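Local atomic coordinates of TarM (PDB entry 4X7R), a protein that belongs to the GT-B clan of glycosyltransferases, with two parallel-sheet lobes and an added antiparallel sheet, and is modelled with UDP and a glycan in its pockets. Residues Y119-R124 against I132-D137; Y210-I215 against T237-A242; L336-E341 against E369-E374. The protein carries 1 engineered substitution. All coordinates share one frame; numbering follows the deposited sequence.

Contact 1 (Y119-R124 against I132-D137); sequences YIAYIR and IDFFKD
Two groups of the facing strand converge on Tyr-122 O: Asp-133 N gives it a nearly straight hydrogen bond of 2.8 Å (167° at the hydrogen), and Ile-132 CA adds a C-H contact at 3.5 Å. The return bond, Tyr-122 N to Asp-133 O at 2.9 Å, makes this a hydrogen-bonded antiparallel pair. Ile-120 O is met in the same double manner, by Phe-135 N at 2.8 Å and by Phe-134 CA. On the other neighbour of strand 119-126, Ile-120 and Ala-121 both face Tyr-111, a classic beta bulge. The aromatic part of the contact is a face-to-face stack of Tyr-119 and Phe-135, centroids 4.1 Å apart and planes at 21°, with Tyr-119 CE2 over the middle of the Phe-135 ring. Tyr-119 reaches it because its CG lies trans to the backbone N (chi1 -174°). The edge of the same phenylalanine touches Tyr-122 CB through CE1, at 3.8 Å. On the opposite face Ile-123 CG1 lies 3.8 Å from Ile-132 CG1, the two side chains running alongside each other. Asp-133 stands beside Tyr-122, its carboxylate paired with Arg-143 and Arg-140 of strand 139-147. One face of the hairpin is thus apolar (Ala-121, Ile-123, Ile-132, Phe-134); the other sets the aromatic stack and Tyr-122 beside an aspartate that the two arginines probably keep as an anion.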
loop_
_atom_site.group_PDB
_atom_site.type_symbol
_atom_site.label_atom_id
_atom_site.label_comp_id
_atom_site.label_asym_id
_atom_site.label_seq_id
_atom_site.Cartn_x
_atom_site.Cartn_y
_atom_site.Cartn_z
ATOM N N TYR A 119 10.937 -30.927 26.373
ATOM C CA TYR A 119 10.986 -30.144 25.143
ATOM C C TYR A 119 11.522 -28.726 25.458
ATOM O O TYR A 119 10.871 -27.973 26.185
ATOM C CB TYR A 119 9.549 -30.093 24.607
ATOM C CG TYR A 119 9.316 -29.461 23.256
ATOM C CD1 TYR A 119 10.313 -29.454 22.281
ATOM C CD2 TYR A 119 8.058 -28.978 22.903
ATOM C CE1 TYR A 119 10.082 -28.910 21.017
ATOM C CE2 TYR A 119 7.811 -28.453 21.637
ATOM C CZ TYR A 119 8.825 -28.422 20.696
ATOM O OH TYR A 119 8.562 -27.911 19.450
ATOM N N ILE A 120 12.734 -28.405 24.959
ATOM C CA ILE A 120 13.445 -27.131 25.165
ATOM C C ILE A 120 13.170 -26.149 24.014
ATOM O O ILE A 120 12.741 -25.015 24.257
ATOM C CB ILE A 120 14.986 -27.364 25.379
ATOM C CG1 ILE A 120 15.305 -28.340 26.542
ATOM C CG2 ILE A 120 15.777 -26.057 25.503
ATOM C CD1 ILE A 120 14.689 -28.003 27.975
ATOM N N ALA A 121 13.457 -26.570 22.769
ATOM C CA ALA A 121 13.279 -25.680 21.632
ATOM C C ALA A 121 12.777 -26.303 20.352
ATOM O O ALA A 121 12.900 -27.501 20.126
ATOM C CB ALA A 121 14.564 -24.901 21.363
ATOM N N TYR A 122 12.233 -25.441 19.509
ATOM C CA TYR A 122 11.779 -25.697 18.160
ATOM C C TYR A 122 12.510 -24.670 17.281
ATOM O O TYR A 122 12.427 -23.463 17.543
ATOM C CB TYR A 122 10.258 -25.503 18.066
ATOM C CG TYR A 122 9.719 -25.531 16.656
ATOM C CD1 TYR A 122 9.326 -26.727 16.062
ATOM C CD2 TYR A 122 9.538 -24.352 15.935
ATOM C CE1 TYR A 122 8.802 -26.753 14.769
ATOM C CE2 TYR A 122 9.022 -24.367 14.642
ATOM C CZ TYR A 122 8.656 -25.571 14.063
ATOM O OH TYR A 122 8.139 -25.585 12.792
ATOM N N ILE A 123 13.233 -25.149 16.256
ATOM C CA ILE A 123 13.938 -24.286 15.299
ATOM C C ILE A 123 13.417 -24.563 13.888
ATOM O O ILE A 123 13.377 -25.723 13.474
ATOM C CB ILE A 123 15.493 -24.390 15.386
ATOM C CG1 ILE A 123 15.999 -24.162 16.839
ATOM C CG2 ILE A 123 16.154 -23.413 14.378
ATOM C CD1 ILE A 123 17.477 -24.227 17.061
ATOM N N ARG A 124 13.027 -23.503 13.162
ATOM C CA ARG A 124 12.558 -23.579 11.781
ATOM C C ARG A 124 13.405 -22.628 10.915
ATOM O O ARG A 124 13.312 -21.404 11.056
ATOM C CB ARG A 124 11.050 -23.257 11.692
ATOM C CG ARG A 124 10.421 -23.421 10.305
ATOM C CD ARG A 124 9.290 -22.419 10.056
ATOM N NE ARG A 124 8.232 -22.501 11.071
ATOM C CZ ARG A 124 7.527 -21.466 11.521
ATOM N NH1 ARG A 124 7.746 -20.247 11.043
ATOM N NH2 ARG A 124 6.600 -21.642 12.455
ATOM N N ILE A 132 13.543 -19.412 16.523
ATOM C CA ILE A 132 13.864 -20.314 17.640
ATOM C C ILE A 132 12.815 -20.090 18.709
ATOM O O ILE A 132 12.770 -19.011 19.302
ATOM C CB ILE A 132 15.308 -20.214 18.208
ATOM C CG1 ILE A 132 16.382 -20.398 17.124
ATOM C CG2 ILE A 132 15.513 -21.208 19.365
ATOM C CD1 ILE A 132 17.845 -20.161 17.637
ATOM N N ASP A 133 11.936 -21.087 18.908
ATOM C CA ASP A 133 10.889 -21.061 19.921
ATOM C C ASP A 133 11.381 -21.839 21.125
ATOM O O ASP A 133 11.828 -22.976 20.973
ATOM C CB ASP A 133 9.581 -21.662 19.384
ATOM C CG ASP A 133 8.893 -20.835 18.330
ATOM O OD1 ASP A 133 9.444 -19.780 17.949
ATOM O OD2 ASP A 133 7.785 -21.226 17.898
ATOM N N PHE A 134 11.376 -21.205 22.307
ATOM C CA PHE A 134 11.784 -21.858 23.543
ATOM C C PHE A 134 10.569 -22.246 24.341
ATOM O O PHE A 134 9.544 -21.564 24.306
ATOM C CB PHE A 134 12.755 -21.006 24.367
ATOM C CG PHE A 134 14.184 -21.072 23.892
ATOM C CD1 PHE A 134 14.955 -22.210 24.108
ATOM C CD2 PHE A 134 14.777 -19.979 23.262
ATOM C CE1 PHE A 134 16.281 -22.267 23.667
ATOM C CE2 PHE A 134 16.108 -20.032 22.836
ATOM C CZ PHE A 134 16.853 -21.171 23.041
ATOM N N PHE A 135 10.675 -23.368 25.031
ATOM C CA PHE A 135 9.593 -23.957 25.811
ATOM C C PHE A 135 9.951 -24.132 27.267
ATOM O O PHE A 135 11.131 -24.261 27.607
ATOM C CB PHE A 135 9.189 -25.318 25.209
ATOM C CG PHE A 135 8.566 -25.179 23.848
ATOM C CD1 PHE A 135 9.355 -25.022 22.715
ATOM C CD2 PHE A 135 7.187 -25.219 23.690
ATOM C CE1 PHE A 135 8.772 -24.850 21.456
ATOM C CE2 PHE A 135 6.608 -25.068 22.429
ATOM C CZ PHE A 135 7.405 -24.874 21.323
ATOM N N LYS A 136 8.919 -24.105 28.124
ATOM C CA LYS A 136 9.006 -24.350 29.569
ATOM C C LYS A 136 7.708 -25.048 29.957
ATOM O O LYS A 136 6.615 -24.528 29.692
ATOM C CB LYS A 136 9.248 -23.061 30.377
ATOM C CG LYS A 136 9.534 -23.314 31.853
ATOM C CD LYS A 136 9.868 -22.035 32.605
ATOM C CE LYS A 136 10.141 -22.313 34.064
ATOM N NZ LYS A 136 10.445 -21.066 34.813
ATOM N N ASP A 137 7.845 -26.278 30.498
ATOM C CA ASP A 137 6.753 -27.160 30.895
ATOM C C ASP A 137 5.756 -27.370 29.744
ATOM O O ASP A 137 4.547 -27.202 29.908
ATOM C CB ASP A 137 6.137 -26.741 32.253
ATOM C CG ASP A 137 6.965 -27.208 33.454
ATOM O OD1 ASP A 137 8.104 -26.702 33.635
ATOM O OD2 ASP A 137 6.495 -28.116 34.186
#

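Contact 2 (Y210-I215 against T237-A242); sequences YLEKLI and TNHKNA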
loop_
_atom_site.group_PDB
_atom_site.type_symbol
_atom_site.label_atom_id
_atom_site.label_comp_id
_atom_site.label_asym_id
_atom_site.label_seq_id
_atom_site.Cartn_x
_atom_site.Cartn_y
_atom_site.Cartn_z
ATOM N N TYR A 210 8.313 10.764 17.646
ATOM C CA TYR A 210 9.188 10.560 16.494
ATOM C C TYR A 210 9.056 11.678 15.449
ATOM O O TYR A 210 10.068 12.251 15.039
ATOM C CB TYR A 210 8.939 9.161 15.884
ATOM C CG TYR A 210 9.554 8.985 14.513
ATOM C CD1 TYR A 210 10.931 9.084 14.325
ATOM C CD2 TYR A 210 8.764 8.677 13.408
ATOM C CE1 TYR A 210 11.505 8.914 13.071
ATOM C CE2 TYR A 210 9.333 8.493 12.148
ATOM C CZ TYR A 210 10.705 8.606 11.990
ATOM O OH TYR A 210 11.293 8.386 10.781
ATOM N N LEU A 211 7.800 12.022 15.067
ATOM C CA LEU A 211 7.506 13.102 14.117
ATOM C C LEU A 211 7.967 14.458 14.633
ATOM O O LEU A 211 8.370 15.288 13.841
ATOM C CB LEU A 211 6.009 13.161 13.788
ATOM C CG LEU A 211 5.452 11.984 12.988
ATOM C CD1 LEU A 211 3.932 12.076 12.900
ATOM C CD2 LEU A 211 6.093 11.916 11.580
ATOM N N GLU A 212 7.883 14.689 15.953
ATOM C CA GLU A 212 8.318 15.951 16.566
ATOM C C GLU A 212 9.848 16.038 16.547
ATOM O O GLU A 212 10.388 17.129 16.411
ATOM C CB GLU A 212 7.777 16.076 17.995
ATOM C CG GLU A 212 6.274 16.284 18.042
ATOM C CD GLU A 212 5.607 16.022 19.376
ATOM O OE1 GLU A 212 6.249 15.431 20.277
ATOM O OE2 GLU A 212 4.417 16.375 19.506
ATOM N N LYS A 213 10.533 14.881 16.632
ATOM C CA LYS A 213 11.999 14.746 16.558
ATOM C C LYS A 213 12.477 14.858 15.084
ATOM O O LYS A 213 13.420 15.587 14.778
ATOM C CB LYS A 213 12.430 13.387 17.178
ATOM C CG LYS A 213 13.475 13.484 18.275
ATOM C CD LYS A 213 13.077 14.368 19.457
ATOM C CE LYS A 213 14.298 14.757 20.274
ATOM N NZ LYS A 213 15.198 15.732 19.576
ATOM N N LEU A 214 11.779 14.182 14.170
ATOM C CA LEU A 214 12.105 14.204 12.747
ATOM C C LEU A 214 11.849 15.536 12.059
ATOM O O LEU A 214 12.673 15.966 11.272
ATOM C CB LEU A 214 11.315 13.097 12.026
ATOM C CG LEU A 214 11.644 12.861 10.546
ATOM C CD1 LEU A 214 13.021 12.169 10.402
ATOM C CD2 LEU A 214 10.539 12.065 9.874
ATOM N N ILE A 215 10.693 16.152 12.302
ATOM C CA ILE A 215 10.254 17.338 11.568
ATOM C C ILE A 215 10.352 18.608 12.401
ATOM O O ILE A 215 9.644 18.746 13.397
ATOM C CB ILE A 215 8.809 17.072 10.989
ATOM C CG1 ILE A 215 8.746 15.744 10.183
ATOM C CG2 ILE A 215 8.265 18.259 10.186
ATOM C CD1 ILE A 215 7.308 15.148 9.975
ATOM N N THR A 237 0.628 15.768 16.900
ATOM C CA THR A 237 1.936 16.404 17.176
ATOM C C THR A 237 1.739 17.827 17.731
ATOM O O THR A 237 0.710 18.450 17.476
ATOM C CB THR A 237 2.902 16.412 15.978
ATOM O OG1 THR A 237 2.517 17.437 15.074
ATOM C CG2 THR A 237 3.036 15.084 15.281
ATOM N N ASN A 238 2.724 18.318 18.485
ATOM C CA ASN A 238 2.699 19.632 19.114
ATOM C C ASN A 238 3.140 20.792 18.204
ATOM O O ASN A 238 3.215 21.917 18.695
ATOM C CB ASN A 238 3.558 19.590 20.384
ATOM C CG ASN A 238 5.061 19.449 20.145
ATOM O OD1 ASN A 238 5.562 19.334 19.016
ATOM N ND2 ASN A 238 5.824 19.458 21.217
ATOM N N HIS A 239 3.465 20.524 16.908
ATOM C CA HIS A 239 3.937 21.537 15.937
ATOM C C HIS A 239 3.002 22.728 15.899
ATOM O O HIS A 239 1.791 22.553 15.792
ATOM C CB HIS A 239 4.095 20.962 14.506
ATOM C CG HIS A 239 5.146 19.905 14.368
ATOM N ND1 HIS A 239 4.823 18.554 14.428
ATOM C CD2 HIS A 239 6.470 20.020 14.110
ATOM C CE1 HIS A 239 5.964 17.896 14.258
ATOM N NE2 HIS A 239 6.985 18.734 14.078
ATOM N N LYS A 240 3.563 23.935 16.005
ATOM C CA LYS A 240 2.800 25.186 15.986
ATOM C C LYS A 240 2.926 25.892 14.632
ATOM O O LYS A 240 2.060 26.698 14.280
ATOM C CB LYS A 240 3.277 26.118 17.116
ATOM C CG LYS A 240 3.000 25.568 18.516
ATOM C CD LYS A 240 3.785 26.318 19.581
ATOM C CE LYS A 240 3.733 25.633 20.932
ATOM N NZ LYS A 240 4.549 24.381 20.976
ATOM N N ASN A 241 4.003 25.597 13.875
ATOM C CA ASN A 241 4.265 26.249 12.586
ATOM C C ASN A 241 4.206 25.314 11.403
ATOM O O ASN A 241 3.796 25.741 10.328
ATOM C CB ASN A 241 5.636 26.922 12.610
ATOM C CG ASN A 241 5.820 27.858 13.755
ATOM O OD1 ASN A 241 4.995 28.753 13.989
ATOM N ND2 ASN A 241 6.915 27.661 14.479
ATOM N N ALA A 242 4.685 24.067 11.568
ATOM C CA ALA A 242 4.680 23.082 10.493
ATOM C C ALA A 242 3.264 22.901 9.955
ATOM O O ALA A 242 2.308 22.977 10.725
ATOM C CB ALA A 242 5.239 21.767 10.980
#
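The imidazole of His-239 is held by its edge: Ile-215 O and Thr-237 OG1 both lie in its plane, at NE2 and ND1 respectively, while Leu-211 O comes near the same rim at CE1, 3.6 Å away. The second pair of flat groups, the Glu-212 carboxylate and the Asn-238 amide, is stacked with planes 28° apart. NE2 of His-239 donates to Ile-215 O over 2.7 Å (155° at the hydrogen), taking the carbonyl of the first residue to leave helix 203-214. On the far side of the ring ND1 is 2.6 Å from Thr-237 OG1, a hydrogen bond whose donor is not settled. That hydroxyl also bonds to Lys-244 NZ; it sits between the backbone N and the carbonyl carbon (chi1 78°), which sends CG2 to Leu-211 CB, 3.8 Å away. With both nitrogens engaged, the ring can hardly rotate. Glu-212 reaches across with an extended chain, and its OE2 accepts Asn-238 N at 2.8 Å on the anti side of the carboxylate. The stacking brings OE2 within 3.2 Å of Asn-238 OD1, two acceptors that do not bond and probably repel mildly. Farther along the loop, Asp-217 takes the backbone N of Lys-240, Asn-241 and Ala-242. The loop entering strand 243-247 is therefore tied to the end of helix 203-214, beside the N-terminal parallel sheet, by polar bonds to the carbonyl just past the helix and to a helix glutamate, with a small apolar patch between Leu-211 and Thr-237.

Contact 3 (L336-E341 against E369-E374); sequences LIEVAE and EDKNLE
Lys-371 NZ and Glu-341 OE1 form a salt bridge of 2.8 Å, the ammonium approaching from well above the carboxylate plane, 52° out of it. The second oxygen, Glu-341 OE2, stays 3.5 Å from NZ. The lysine runs straight to CE and bends only at its last torsion (chi4 -72°), which turns NZ onto the glutamate, the two side chains crossing at about a right angle. The carboxylate of Glu-338 is farther off and not in contact with the ammonium, but its negative charge may favour it. Apolar contacts use the lysine's methylene chain as well, CD lying 3.9 Å from Ile-337 CG2. Leu-373 inserts its two methyls against the helix, CD1 resting 3.9 Å from Glu-341 CB and 4.1 Å from Ile-337 CG2, and CD2 meeting Glu-341 CA at 3.9 Å. Ile-368 lies against the leucine, and Val-377 and Ile-354 of the sheet against Ile-337. In the backbone, a Schellman motif ends helix 361-370, with Asn-372 at positive phi and its N bonded to Glu-369 O at 2.9 Å. After this turn Leu-373, like Lys-371, faces helix 333-346. The two helices belong to successive beta-alpha-beta crossovers of the parallel sheet in the glycosyl transferases group 1 region. The lysine thus serves twice, its methylenes on Ile-337 and its ammonium on Glu-341, beside a buried leucine that packs the turn onto the helix.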
loop_
_atom_site.group_PDB
_atom_site.type_symbol
_atom_site.label_atom_id
_atom_site.label_comp_id
_atom_site.label_asym_id
_atom_site.label_seq_id
_atom_site.Cartn_x
_atom_site.Cartn_y
_atom_site.Cartn_z
ATOM N N LEU A 336 -16.383 -8.743 -13.355
ATOM C CA LEU A 336 -15.536 -8.821 -14.545
ATOM C C LEU A 336 -15.568 -10.256 -15.113
ATOM O O LEU A 336 -15.671 -10.408 -16.333
ATOM C CB LEU A 336 -14.094 -8.353 -14.240
ATOM C CG LEU A 336 -13.041 -8.543 -15.345
ATOM C CD1 LEU A 336 -13.452 -7.859 -16.644
ATOM C CD2 LEU A 336 -11.683 -8.082 -14.890
ATOM N N ILE A 337 -15.511 -11.293 -14.232
ATOM C CA ILE A 337 -15.613 -12.704 -14.648
ATOM C C ILE A 337 -16.996 -12.959 -15.265
ATOM O O ILE A 337 -17.077 -13.606 -16.310
ATOM C CB ILE A 337 -15.256 -13.719 -13.522
ATOM C CG1 ILE A 337 -13.851 -13.476 -12.922
ATOM C CG2 ILE A 337 -15.419 -15.180 -13.986
ATOM C CD1 ILE A 337 -12.678 -13.386 -13.899
ATOM N N GLU A 338 -18.067 -12.395 -14.652
ATOM C CA GLU A 338 -19.443 -12.492 -15.164
ATOM C C GLU A 338 -19.558 -11.811 -16.523
ATOM O O GLU A 338 -20.259 -12.320 -17.396
ATOM C CB GLU A 338 -20.457 -11.897 -14.177
ATOM C CG GLU A 338 -20.772 -12.817 -13.006
ATOM C CD GLU A 338 -21.643 -12.231 -11.909
ATOM O OE1 GLU A 338 -22.670 -11.587 -12.230
ATOM O OE2 GLU A 338 -21.312 -12.446 -10.721
ATOM N N VAL A 339 -18.833 -10.684 -16.718
ATOM C CA VAL A 339 -18.800 -9.953 -17.991
ATOM C C VAL A 339 -18.038 -10.779 -19.036
ATOM O O VAL A 339 -18.517 -10.909 -20.166
ATOM C CB VAL A 339 -18.247 -8.506 -17.837
ATOM C CG1 VAL A 339 -17.976 -7.867 -19.196
ATOM C CG2 VAL A 339 -19.217 -7.645 -17.039
ATOM N N ALA A 340 -16.877 -11.361 -18.635
ATOM C CA ALA A 340 -16.036 -12.216 -19.481
ATOM C C ALA A 340 -16.850 -13.372 -20.061
ATOM O O ALA A 340 -16.798 -13.594 -21.270
ATOM C CB ALA A 340 -14.856 -12.744 -18.688
ATOM N N GLU A 341 -17.674 -14.038 -19.215
ATOM C CA GLU A 341 -18.577 -15.129 -19.597
ATOM C C GLU A 341 -19.511 -14.713 -20.749
ATOM O O GLU A 341 -19.671 -15.477 -21.699
ATOM C CB GLU A 341 -19.391 -15.611 -18.377
ATOM C CG GLU A 341 -20.256 -16.837 -18.647
ATOM C CD GLU A 341 -21.050 -17.357 -17.466
ATOM O OE1 GLU A 341 -21.700 -16.539 -16.775
ATOM O OE2 GLU A 341 -21.057 -18.592 -17.256
ATOM N N GLU A 369 -12.734 -21.317 -13.509
ATOM C CA GLU A 369 -12.774 -22.777 -13.682
ATOM C C GLU A 369 -14.223 -23.282 -13.710
ATOM O O GLU A 369 -14.605 -23.972 -14.661
ATOM C CB GLU A 369 -11.962 -23.475 -12.577
ATOM C CG GLU A 369 -10.464 -23.218 -12.661
ATOM C CD GLU A 369 -9.688 -23.319 -11.359
ATOM O OE1 GLU A 369 -10.038 -24.173 -10.511
ATOM O OE2 GLU A 369 -8.706 -22.557 -11.199
ATOM N N ASP A 370 -15.039 -22.878 -12.700
ATOM C CA ASP A 370 -16.461 -23.226 -12.571
ATOM C C ASP A 370 -17.287 -22.755 -13.761
ATOM O O ASP A 370 -18.283 -23.392 -14.095
ATOM C CB ASP A 370 -17.051 -22.657 -11.264
ATOM C CG ASP A 370 -16.623 -23.370 -9.989
ATOM O OD1 ASP A 370 -15.548 -24.015 -9.994
ATOM O OD2 ASP A 370 -17.342 -23.250 -8.975
ATOM N N LYS A 371 -16.879 -21.643 -14.392
ATOM C CA LYS A 371 -17.560 -21.068 -15.555
ATOM C C LYS A 371 -16.916 -21.528 -16.868
ATOM O O LYS A 371 -17.424 -21.198 -17.947
ATOM C CB LYS A 371 -17.595 -19.534 -15.453
ATOM C CG LYS A 371 -18.593 -19.028 -14.421
ATOM C CD LYS A 371 -18.485 -17.529 -14.196
ATOM C CE LYS A 371 -19.628 -17.000 -13.365
ATOM N NZ LYS A 371 -20.909 -16.991 -14.122
ATOM N N ASN A 372 -15.818 -22.317 -16.764
ATOM C CA ASN A 372 -15.026 -22.878 -17.871
ATOM C C ASN A 372 -14.500 -21.797 -18.823
ATOM O O ASN A 372 -14.670 -21.875 -20.044
ATOM C CB ASN A 372 -15.736 -24.054 -18.597
ATOM C CG ASN A 372 -16.225 -25.168 -17.694
ATOM O OD1 ASN A 372 -17.427 -25.385 -17.576
ATOM N ND2 ASN A 372 -15.323 -25.900 -17.032
ATOM N N LEU A 373 -13.860 -20.774 -18.232
ATOM C CA LEU A 373 -13.266 -19.652 -18.952
ATOM C C LEU A 373 -11.732 -19.718 -18.879
ATOM O O LEU A 373 -11.057 -18.763 -19.272
ATOM C CB LEU A 373 -13.794 -18.312 -18.399
ATOM C CG LEU A 373 -15.259 -17.990 -18.663
ATOM C CD1 LEU A 373 -15.798 -17.035 -17.627
ATOM C CD2 LEU A 373 -15.452 -17.420 -20.052
ATOM N N GLU A 374 -11.183 -20.863 -18.404
ATOM C CA GLU A 374 -9.738 -21.113 -18.264
ATOM C C GLU A 374 -8.926 -21.007 -19.571
ATOM O O GLU A 374 -7.706 -20.861 -19.519
ATOM C CB GLU A 374 -9.442 -22.407 -17.468
ATOM C CG GLU A 374 -10.128 -23.662 -17.997
ATOM C CD GLU A 374 -9.896 -24.949 -17.221
ATOM O OE1 GLU A 374 -9.043 -24.965 -16.303
ATOM O OE2 GLU A 374 -10.565 -25.956 -17.550
#

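In the fold
The three contacts lie in three different sheets' territory and touch nowhere; their centres are about 44 to 52 Å apart. Contact 1 joins neighbouring strands of the antiparallel sheet, so backbone bonds dominate it, with side chains sorted onto two faces. Contacts 2 and 3 belong to the two parallel-sheet lobes and sit on opposite sides of the chain's centre. Each brings a helix against the connection toward a strand, but contact 2 relies on side-chain-to-backbone hydrogen bonds, whereas contact 3 combines aliphatic packing with one salt bridge. All three are partly buried; partly exposed residues carry much of each, and only contact 2 has an exposed residue, Asn-238, among those that touch.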